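Local coordinates for protein transcriptional regulator (Vibrio vulnificus, PDB 4IVN) that binds N-acetylmannosamine 6-phosphate and probably represses transcription of the nan operon for sialic acid catabolism, at residues 97-100 with 101-105. Numbering follows the deposited sequence.
Sequences SAQS and AVDSL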
ATOM      1  N   SER A  97       9.170 -13.558   4.023  1.00 40.76           N
ATOM      2  CA  SER A  97       8.692 -12.204   3.788  1.00 41.24           C
ATOM      3  C   SER A  97       7.298 -12.105   4.386  1.00 40.75           C
ATOM      4  O   SER A  97       6.958 -11.116   5.056  1.00 40.30           O
ATOM      5  CB  SER A  97       8.656 -11.874   2.287  1.00 42.57           C
ATOM      6  OG  SER A  97       9.955 -12.044   1.694  1.00 45.48           O
ATOM      7  N   ALA A  98       6.491 -13.163   4.187  1.00 42.05           N
ATOM      8  CA  ALA A  98       5.125 -13.250   4.783  1.00 41.79           C
ATOM      9  C   ALA A  98       5.173 -13.265   6.304  1.00 45.61           C
ATOM     10  O   ALA A  98       4.392 -12.529   6.991  1.00 41.70           O
ATOM     11  CB  ALA A  98       4.399 -14.492   4.285  1.00 44.11           C
ATOM     12  N   GLN A  99       6.099 -14.056   6.857  1.00 45.74           N
ATOM     13  CA  GLN A  99       6.187 -14.096   8.322  1.00 43.56           C
ATOM     14  C   GLN A  99       6.526 -12.745   8.961  1.00 41.45           C
ATOM     15  O   GLN A  99       5.890 -12.393   9.973  1.00 35.07           O
ATOM     16  CB  GLN A  99       7.082 -15.217   8.851  1.00 47.48           C
ATOM     17  CG  GLN A  99       6.987 -15.440  10.392  1.00 46.15           C
ATOM     18  CD  GLN A  99       5.641 -16.021  10.828  1.00 49.52           C
ATOM     19  OE1 GLN A  99       5.207 -17.065  10.335  1.00 47.86           O
ATOM     20  NE2 GLN A  99       4.967 -15.346  11.766  1.00 49.20           N
ATOM     21  N   SER A 100       7.459 -11.963   8.379  1.00 39.71           N
ATOM     22  CA  SER A 100       7.767 -10.676   8.940  1.00 42.09           C
ATOM     23  C   SER A 100       6.506  -9.830   9.007  1.00 39.63           C
ATOM     24  O   SER A 100       6.297  -9.100   9.973  1.00 38.14           O
ATOM     25  CB  SER A 100       8.770  -9.913   8.081  1.00 47.00           C
ATOM     26  OG  SER A 100       9.995 -10.558   8.152  1.00 51.97           O
ATOM     27  N   ALA A 101       5.772  -9.800   7.881  1.00 41.18           N
ATOM     28  CA  ALA A 101       4.597  -8.958   7.770  1.00 37.26           C
ATOM     29  C   ALA A 101       3.556  -9.427   8.781  1.00 40.05           C
ATOM     30  O   ALA A 101       2.901  -8.591   9.415  1.00 41.58           O
ATOM     31  CB  ALA A 101       4.069  -8.969   6.321  1.00 42.54           C
ATOM     32  N   VAL A 102       3.427 -10.751   8.983  1.00 36.65           N
ATOM     33  CA  VAL A 102       2.540 -11.263  10.055  1.00 39.26           C
ATOM     34  C   VAL A 102       2.897 -10.725  11.401  1.00 40.19           C
ATOM     35  O   VAL A 102       2.006 -10.229  12.125  1.00 37.37           O
ATOM     36  CB  VAL A 102       2.457 -12.800  10.106  1.00 39.32           C
ATOM     37  CG1 VAL A 102       1.728 -13.277  11.363  1.00 37.65           C
ATOM     38  CG2 VAL A 102       1.686 -13.270   8.865  1.00 37.59           C
ATOM     39  N   ASP A 103       4.195 -10.777  11.737  1.00 44.61           N
ATOM     40  CA  ASP A 103       4.685 -10.404  13.098  1.00 44.64           C
ATOM     41  C   ASP A 103       4.410  -8.906  13.235  1.00 39.39           C
ATOM     42  O   ASP A 103       3.947  -8.457  14.248  1.00 39.33           O
ATOM     43  CB  ASP A 103       6.216 -10.602  13.251  1.00 44.25           C
ATOM     44  CG  ASP A 103       6.647 -12.054  13.159  1.00 48.96           C
ATOM     45  OD1 ASP A 103       5.814 -12.929  13.349  1.00 44.27           O
ATOM     46  OD2 ASP A 103       7.816 -12.297  12.831  1.00 53.52           O
ATOM     47  N   SER A 104       4.715  -8.147  12.194  1.00 40.29           N
ATOM     48  CA  SER A 104       4.401  -6.722  12.238  1.00 40.35           C
ATOM     49  C   SER A 104       2.952  -6.322  12.461  1.00 38.02           C
ATOM     50  O   SER A 104       2.678  -5.316  13.141  1.00 41.45           O
ATOM     51  CB  SER A 104       4.939  -6.037  10.997  1.00 39.14           C
ATOM     52  OG  SER A 104       6.317  -6.007  11.200  1.00 52.58           O
ATOM     53  N   LEU A 105       2.042  -7.015  11.792  1.00 37.01           N
ATOM     54  CA  LEU A 105       0.607  -6.796  11.983  1.00 34.88           C
ATOM     55  C   LEU A 105       0.246  -7.102  13.398  1.00 38.10           C
ATOM     56  O   LEU A 105      -0.437  -6.342  14.055  1.00 37.80           O
ATOM     57  CB  LEU A 105      -0.192  -7.662  11.012  1.00 37.21           C
ATOM     58  CG  LEU A 105      -0.154  -7.143   9.554  1.00 34.89           C
ATOM     59  CD1 LEU A 105      -0.619  -8.277   8.648  1.00 35.96           C
ATOM     60  CD2 LEU A 105      -1.123  -5.970   9.440  1.00 34.19           C
TER
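Residues 97-100 and 101-105 form consecutive turns of the helix 93-111, joined by backbone bonds from the N-H of residues 101 to 104 to the carbonyl four residues earlier. V102 N reaches A98 O at 2.8 Å, and D103 N and S104 N bond in the same way to Q99 O and S100 O. The bond from A101 N to S97 O, at 3.3 Å, is weak. On the more open flank Q99 and D103, one turn apart, add a side-chain bond. The glutamine extends CG anti to its own N (chi1 -169°), then bends at chi2, which brings Q99 NE2 to D103 OD1 at 3.0 Å. The carboxylate oxygen lies almost in the amide plane, whereas the amide nitrogen meets it on the syn side, 33° out of the carboxylate plane. A long amide and a short acid suit this i to i+4 spacing. V102 CG1 lies 3.9 Å from Q99 NE2, a methyl beside the amide end.

The helix belongs to an RpiR-type regulator with helix-turn-helix and SIS domains, and its buried face packs on a second subunit. Small A98 and A101 suit close packing there, against A109 and L105 of that subunit, while the larger L105 meets its own counterpart. S104, compact enough to lie against helix 237-257, touches V241, and its OG takes a hydrogen bond from R227 NH1, with S100 O and A238 O as weaker neighbours. S97 OG, bonded to I93 O, also pairs with N252 ND2 of the second subunit.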